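Local coordinates for excinuclease ABC, subunit A. (Deinococcus radiodurans, PDB 2VF7), which is a UvrA-family ABC ATPase that binds DNA and zinc and probably takes part in the recognition of damaged DNA for excision repair, at residues Gln773-Leu776 / Val777-Val780; Gly733-Ala736 / Gln737-Lys740; Pro232-Thr235 / Pro236-Gln240. The protein carries 1 engineered substitution. All coordinates share one frame; numbering follows the deposited sequence.

Contact 1 of 3, residues Gln773-Leu776 / Val777-Val780; sequences QRQL and VKLV
Gln773 starts the turn by accepting the backbone N-H of Val777 on its carbonyl oxygen, with Val777 N and Gln773 O 3.0 Å apart. The beta-branched Val777 crowds this same oxygen: its CG2 stands 3.2 Å from Gln773 O, while its side chain also meets Arg497. One residue on, Arg774 O takes the amide of Lys778 (N to O 3.1 Å), and the long arginine chain suits the exposed side on which it lies. All this belongs to helix 766-781, the connecting helix of a beta-alpha-beta unit in the ABC ATPase fold, set between strands 753-758 and 785-789. Gln775, bent back at CG (chi2 -54°), runs side by side with Lys778, and its OE1 comes 3.1 Å from Lys778 CE. The two nitrogens have their partners elsewhere: Gln775 NE2 bonds to Arg771 O one turn earlier, and Lys778 NZ forms a salt bridge with Glu716. At the backbone, Gln775 O receives the N-H of Leu779 (3.2 Å from N to O). Leu776 CD2 reaches Leu779 CD2 at 4.3 Å, and the two leucines lie next to each other on the side of the helix turned to strand 753-758, Leu776 on Leu757 and Leu779 on Tyr755. Val780 CG2 sits 3.2 Å from Leu776 O, and the accompanying bond from Val780 N to Leu776 O is weak, at 3.4 Å.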
loop_
_atom_site.group_PDB
_atom_site.type_symbol
_atom_site.label_atom_id
_atom_site.label_comp_id
_atom_site.label_asym_id
_atom_site.label_seq_id
_atom_site.Cartn_x
_atom_site.Cartn_y
_atom_site.Cartn_z
ATOM N N GLN A 773 -11.915 -42.049 8.962
ATOM C CA GLN A 773 -12.394 -42.842 10.094
ATOM C C GLN A 773 -11.901 -44.309 10.092
ATOM O O GLN A 773 -11.666 -44.886 11.160
ATOM C CB GLN A 773 -13.924 -42.772 10.152
ATOM C CG GLN A 773 -14.539 -43.254 11.461
ATOM C CD GLN A 773 -14.696 -42.155 12.513
ATOM O OE1 GLN A 773 -14.083 -42.213 13.585
ATOM N NE2 GLN A 773 -15.541 -41.171 12.223
ATOM N N ARG A 774 -11.748 -44.901 8.907
ATOM C CA ARG A 774 -11.197 -46.255 8.777
ATOM C C ARG A 774 -9.756 -46.337 9.266
ATOM O O ARG A 774 -9.317 -47.378 9.762
ATOM C CB ARG A 774 -11.232 -46.731 7.326
ATOM C CG ARG A 774 -12.612 -46.799 6.712
ATOM C CD ARG A 774 -12.621 -47.700 5.480
ATOM N NE ARG A 774 -12.122 -47.046 4.267
ATOM C CZ ARG A 774 -12.876 -46.343 3.421
ATOM N NH1 ARG A 774 -14.178 -46.181 3.654
ATOM N NH2 ARG A 774 -12.322 -45.787 2.341
ATOM N N GLN A 775 -9.009 -45.253 9.099
ATOM C CA GLN A 775 -7.618 -45.235 9.533
ATOM C C GLN A 775 -7.537 -45.054 11.052
ATOM O O GLN A 775 -6.641 -45.604 11.700
ATOM C CB GLN A 775 -6.786 -44.168 8.789
ATOM C CG GLN A 775 -7.134 -43.928 7.298
ATOM C CD GLN A 775 -7.124 -45.183 6.423
ATOM O OE1 GLN A 775 -6.252 -46.061 6.550
ATOM N NE2 GLN A 775 -8.094 -45.259 5.506
ATOM N N LEU A 776 -8.475 -44.289 11.612
ATOM C CA LEU A 776 -8.573 -44.128 13.061
ATOM C C LEU A 776 -8.969 -45.438 13.721
ATOM O O LEU A 776 -8.511 -45.729 14.817
ATOM C CB LEU A 776 -9.550 -43.003 13.450
ATOM C CG LEU A 776 -9.179 -41.551 13.093
ATOM C CD1 LEU A 776 -10.165 -40.557 13.659
ATOM C CD2 LEU A 776 -7.761 -41.178 13.522
ATOM N N VAL A 777 -9.813 -46.220 13.049
ATOM C CA VAL A 777 -10.140 -47.588 13.477
ATOM C C VAL A 777 -8.883 -48.470 13.525
ATOM O O VAL A 777 -8.639 -49.154 14.514
ATOM C CB VAL A 777 -11.215 -48.224 12.567
ATOM C CG1 VAL A 777 -11.361 -49.691 12.838
ATOM C CG2 VAL A 777 -12.558 -47.536 12.772
ATOM N N LYS A 778 -8.083 -48.426 12.459
ATOM C CA LYS A 778 -6.840 -49.196 12.388
ATOM C C LYS A 778 -5.940 -48.972 13.585
ATOM O O LYS A 778 -5.501 -49.927 14.216
ATOM C CB LYS A 778 -6.073 -48.910 11.088
ATOM C CG LYS A 778 -6.542 -49.770 9.932
ATOM C CD LYS A 778 -5.528 -49.853 8.805
ATOM C CE LYS A 778 -5.884 -48.919 7.655
ATOM N NZ LYS A 778 -5.274 -49.395 6.365
ATOM N N LEU A 779 -5.680 -47.714 13.918
ATOM C CA LEU A 779 -4.729 -47.421 14.989
ATOM C C LEU A 779 -5.254 -47.737 16.418
ATOM O O LEU A 779 -4.460 -47.906 17.346
ATOM C CB LEU A 779 -4.122 -46.012 14.827
ATOM C CG LEU A 779 -4.814 -44.745 15.321
ATOM C CD1 LEU A 779 -4.514 -44.592 16.799
ATOM C CD2 LEU A 779 -4.336 -43.524 14.568
ATOM N N VAL A 780 -6.574 -47.862 16.573
ATOM C CA VAL A 780 -7.180 -48.319 17.835
ATOM C C VAL A 780 -7.137 -49.854 17.925
ATOM O O VAL A 780 -7.005 -50.426 19.013
ATOM C CB VAL A 780 -8.641 -47.792 17.997
ATOM C CG1 VAL A 780 -9.274 -48.292 19.280
ATOM C CG2 VAL A 780 -8.673 -46.271 17.972
#

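Contact 2 of 3, residues Gly733-Ala736 / Gln737-Lys740; sequences GGEA and QRIK
Ala736 O accepts the amide of Lys740, with Lys740 N and Ala736 O 3.3 Å apart, in the first turns of helix 733-743. Ala736 itself contributes a single methyl, small enough for this buried place. The lysine's aliphatic chain runs past that carbonyl, CG 3.4 Å from Ala736 O, before NZ pairs with Asp590. Glu735 lies obliquely across Arg738, their carboxylate and guanidinium planes 41° apart. Only its methylene part comes near the arginine, with Glu735 CG 4.0 Å from Arg738 NH2; the charged atoms stay farther apart, OE2 to NH2 being 5.1 Å. Instead the carboxylate spans two outside donors, OE2 meeting Tyr721 OH and OE1 the backbone N of Ser732, the latter in the manner of one arm of a capping box. The LSGGE sequence that ends at Glu735 is the signature motif of ABC ATPases, and here it lies beside the ADP whose site includes Gly46, Arg101, Gln726 and Glu730. Gly734 belongs to that motif, and its oxygen accepts Arg738 N at 3.2 Å. In one of the two modelled conformers of the arginine, a bend at chi3 (-82°) folds the guanidinium back over the helix start and NE also reaches Gly734 O, at 3.1 Å and from the opposite face of the carbonyl, so this second bond is less certain. Gln737 swings its CG away from its own amide (chi1 -175°) and stretches out, so that NE2 can bond to Asp758 O while OE1 holds Thr762 OG1 weakly. Its own N-H closes the turn on Gly733 O, N to O 3.0 Å.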
loop_
_atom_site.group_PDB
_atom_site.type_symbol
_atom_site.label_atom_id
_atom_site.label_comp_id
_atom_site.label_asym_id
_atom_site.label_seq_id
_atom_site.Cartn_x
_atom_site.Cartn_y
_atom_site.Cartn_z
ATOM N N GLY A 733 -5.138 -26.288 6.574
ATOM C CA GLY A 733 -4.931 -26.846 7.901
ATOM C C GLY A 733 -5.135 -28.349 7.958
ATOM O O GLY A 733 -4.347 -29.056 8.598
ATOM N N GLY A 734 -6.181 -28.818 7.278
ATOM C CA GLY A 734 -6.543 -30.225 7.202
ATOM C C GLY A 734 -5.599 -31.114 6.404
ATOM O O GLY A 734 -5.458 -32.306 6.730
ATOM N N GLU A 735 -4.973 -30.550 5.363
ATOM C CA GLU A 735 -3.911 -31.215 4.597
ATOM C C GLU A 735 -2.696 -31.421 5.467
ATOM O O GLU A 735 -2.125 -32.495 5.452
ATOM C CB GLU A 735 -3.527 -30.424 3.346
ATOM C CG GLU A 735 -4.511 -30.616 2.211
ATOM C CD GLU A 735 -4.424 -29.587 1.074
ATOM O OE1 GLU A 735 -3.575 -28.673 1.067
ATOM O OE2 GLU A 735 -5.237 -29.712 0.144
ATOM N N ALA A 736 -2.314 -30.404 6.245
ATOM C CA ALA A 736 -1.172 -30.533 7.172
ATOM C C ALA A 736 -1.425 -31.471 8.347
ATOM O O ALA A 736 -0.509 -32.179 8.791
ATOM C CB ALA A 736 -0.735 -29.184 7.677
ATOM N N GLN A 737 -2.646 -31.456 8.874
ATOM C CA GLN A 737 -3.030 -32.360 9.965
ATOM C C GLN A 737 -2.895 -33.833 9.552
ATOM O O GLN A 737 -2.336 -34.646 10.290
ATOM C CB GLN A 737 -4.460 -32.067 10.450
ATOM C CG GLN A 737 -4.870 -32.901 11.681
ATOM C CD GLN A 737 -5.958 -32.254 12.554
ATOM O OE1 GLN A 737 -6.570 -31.244 12.181
ATOM N NE2 GLN A 737 -6.177 -32.834 13.747
ATOM N N ARG A 738 -3.409 -34.156 8.367
ATOM C CA ARG A 738 -3.373 -35.510 7.825
ATOM C C ARG A 738 -1.966 -35.995 7.453
ATOM O O ARG A 738 -1.722 -37.178 7.472
ATOM C CB ARG A 738 -4.321 -35.629 6.628
ATOM C CG ARG A 738 -5.805 -35.584 6.981
ATOM C CD ARG A 738 -6.674 -35.723 5.747
ATOM N NE ARG A 738 -6.856 -34.457 5.021
ATOM C CZ ARG A 738 -7.240 -34.358 3.740
ATOM N NH1 ARG A 738 -7.471 -35.451 3.005
ATOM N NH2 ARG A 738 -7.406 -33.161 3.185
ATOM N N ILE A 739 -1.057 -35.090 7.101
ATOM C CA ILE A 739 0.351 -35.445 6.835
ATOM C C ILE A 739 1.032 -35.890 8.140
ATOM O O ILE A 739 1.761 -36.889 8.165
ATOM C CB ILE A 739 1.134 -34.254 6.190
ATOM C CG1 ILE A 739 0.430 -33.746 4.926
ATOM C CG2 ILE A 739 2.581 -34.610 5.875
ATOM C CD1 ILE A 739 1.178 -32.627 4.209
ATOM N N LYS A 740 0.768 -35.144 9.217
ATOM C CA LYS A 740 1.327 -35.412 10.541
ATOM C C LYS A 740 0.814 -36.725 11.076
ATOM O O LYS A 740 1.551 -37.470 11.718
ATOM C CB LYS A 740 0.933 -34.315 11.527
ATOM C CG LYS A 740 1.616 -32.970 11.325
ATOM C CD LYS A 740 0.827 -31.937 12.087
ATOM C CE LYS A 740 1.153 -30.557 11.639
ATOM N NZ LYS A 740 2.178 -29.959 12.515
#

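Contact 3 of 3, residues Pro232-Thr235 / Pro236-Gln240; sequences PGLT and PAETQ
The carboxylate of Glu238 has the methyl of Thr235 over one face, with Thr235 CG2 3.6 Å from Glu238 CD. The backbone N-H of Thr235 comes from that same side, tilted above the plane, and makes a nearly straight hydrogen bond to OE2 (Thr235 N to Glu238 OE2 3.2 Å, 171° at the hydrogen). From the other side of the plane Leu234 CD2 approaches OE2 at 3.9 Å. This is the half of a capping box in which the residue three places after the N-cap, Glu238, bonds back to the N-cap amide; the threonine side chain makes no capping bond in return. The fold-back depends on CG lying between the backbone N and carbonyl carbon of Glu238 (chi1 76°), with the chain extended beyond. An alanine at this position would remove the carboxylate, and the amide of Thr235 would probably lose its bond and the threonine methyl the flat group it rests on. Pro236 suits the first helical turn, where its missing N-H costs no helix bond. Thr235 O accepts Thr239 N at 2.8 Å, closing that turn. Leu234 lies alongside it, its CB 3.5 Å from Thr239 OG1 and its CD1 beside Glu238 O. The loop thus passes from strand 227-230 into helix 236-245 within the UvrA DNA-binding domain, with Pro236 touching Arg177 and Asp205, and Thr239 touching Tyr231.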
loop_
_atom_site.group_PDB
_atom_site.type_symbol
_atom_site.label_atom_id
_atom_site.label_comp_id
_atom_site.label_asym_id
_atom_site.label_seq_id
_atom_site.Cartn_x
_atom_site.Cartn_y
_atom_site.Cartn_z
ATOM N N PRO A 232 40.691 -6.371 9.767
ATOM C CA PRO A 232 40.396 -7.799 9.852
ATOM C C PRO A 232 41.605 -8.729 9.579
ATOM O O PRO A 232 42.404 -8.470 8.677
ATOM C CB PRO A 232 39.323 -7.993 8.778
ATOM C CG PRO A 232 38.697 -6.648 8.610
ATOM C CD PRO A 232 39.842 -5.707 8.753
ATOM N N GLY A 233 41.717 -9.812 10.357
ATOM C CA GLY A 233 42.716 -10.856 10.099
ATOM C C GLY A 233 44.113 -10.476 10.555
ATOM O O GLY A 233 45.039 -11.272 10.429
ATOM N N LEU A 234 44.276 -9.261 11.078
ATOM C CA LEU A 234 45.530 -8.893 11.718
ATOM C C LEU A 234 45.540 -9.301 13.190
ATOM O O LEU A 234 44.512 -9.293 13.881
ATOM C CB LEU A 234 45.856 -7.396 11.582
ATOM C CG LEU A 234 46.034 -6.724 10.207
ATOM C CD1 LEU A 234 46.612 -5.313 10.380
ATOM C CD2 LEU A 234 46.931 -7.542 9.310
ATOM N N THR A 235 46.730 -9.654 13.644
ATOM C CA THR A 235 47.018 -9.906 15.032
ATOM C C THR A 235 47.064 -8.560 15.766
ATOM O O THR A 235 47.325 -7.521 15.131
ATOM C CB THR A 235 48.349 -10.713 15.134
ATOM O OG1 THR A 235 48.296 -11.603 16.256
ATOM C CG2 THR A 235 49.567 -9.809 15.246
ATOM N N PRO A 236 46.771 -8.548 17.089
ATOM C CA PRO A 236 46.882 -7.324 17.882
ATOM C C PRO A 236 48.163 -6.512 17.635
ATOM O O PRO A 236 48.091 -5.298 17.385
ATOM C CB PRO A 236 46.846 -7.854 19.327
ATOM C CG PRO A 236 45.988 -9.022 19.247
ATOM C CD PRO A 236 46.290 -9.670 17.921
ATOM N N ALA A 237 49.323 -7.165 17.717
ATOM C CA ALA A 237 50.598 -6.475 17.517
ATOM C C ALA A 237 50.704 -5.887 16.112
ATOM O O ALA A 237 51.203 -4.779 15.953
ATOM C CB ALA A 237 51.778 -7.389 17.807
ATOM N N GLU A 238 50.225 -6.606 15.102
ATOM C CA GLU A 238 50.352 -6.085 13.742
ATOM C C GLU A 238 49.270 -5.074 13.372
ATOM O O GLU A 238 49.433 -4.339 12.416
ATOM C CB GLU A 238 50.575 -7.187 12.697
ATOM C CG GLU A 238 49.390 -8.019 12.297
ATOM C CD GLU A 238 49.793 -9.392 11.722
ATOM O OE1 GLU A 238 51.000 -9.667 11.584
ATOM O OE2 GLU A 238 48.900 -10.205 11.422
ATOM N N THR A 239 48.198 -5.023 14.163
ATOM C CA THR A 239 47.212 -3.927 14.148
ATOM C C THR A 239 47.794 -2.614 14.679
ATOM O O THR A 239 47.514 -1.534 14.148
ATOM C CB THR A 239 45.936 -4.278 14.962
ATOM O OG1 THR A 239 45.295 -5.427 14.391
ATOM C CG2 THR A 239 44.934 -3.104 14.981
ATOM N N GLN A 240 48.611 -2.693 15.722
ATOM C CA GLN A 240 49.211 -1.485 16.289
ATOM C C GLN A 240 50.277 -0.888 15.393
ATOM O O GLN A 240 50.538 0.324 15.459
ATOM C CB GLN A 240 49.791 -1.744 17.679
ATOM C CG GLN A 240 48.757 -2.118 18.732
ATOM C CD GLN A 240 47.684 -1.049 18.932
ATOM O OE1 GLN A 240 47.923 0.141 18.739
ATOM N NE2 GLN A 240 46.491 -1.483 19.314
#

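Contacts 1 and 2 lie in the same ABC ATPase region, their centres about 16 Å apart, on separate helices: 766-781 and 733-743. Contact 2 is buried yet carries several polar side chains with partners elsewhere in the protein, and its glutamate lies near a bound ADP; contact 1 is partly buried, with Leu776, Leu779 and Val780 facing the sheet. Contact 3 is a surface feature of the DNA-binding domain, its centre about 56 Å from that of contact 2. Contacts 2 and 3 both place a glutamate carboxylate on a backbone N-H at a helix start; contact 1, inside its helix, has no such end to cap and adds leucine packing and a glutamine beside a lysine to the shared i to i+4 bonds.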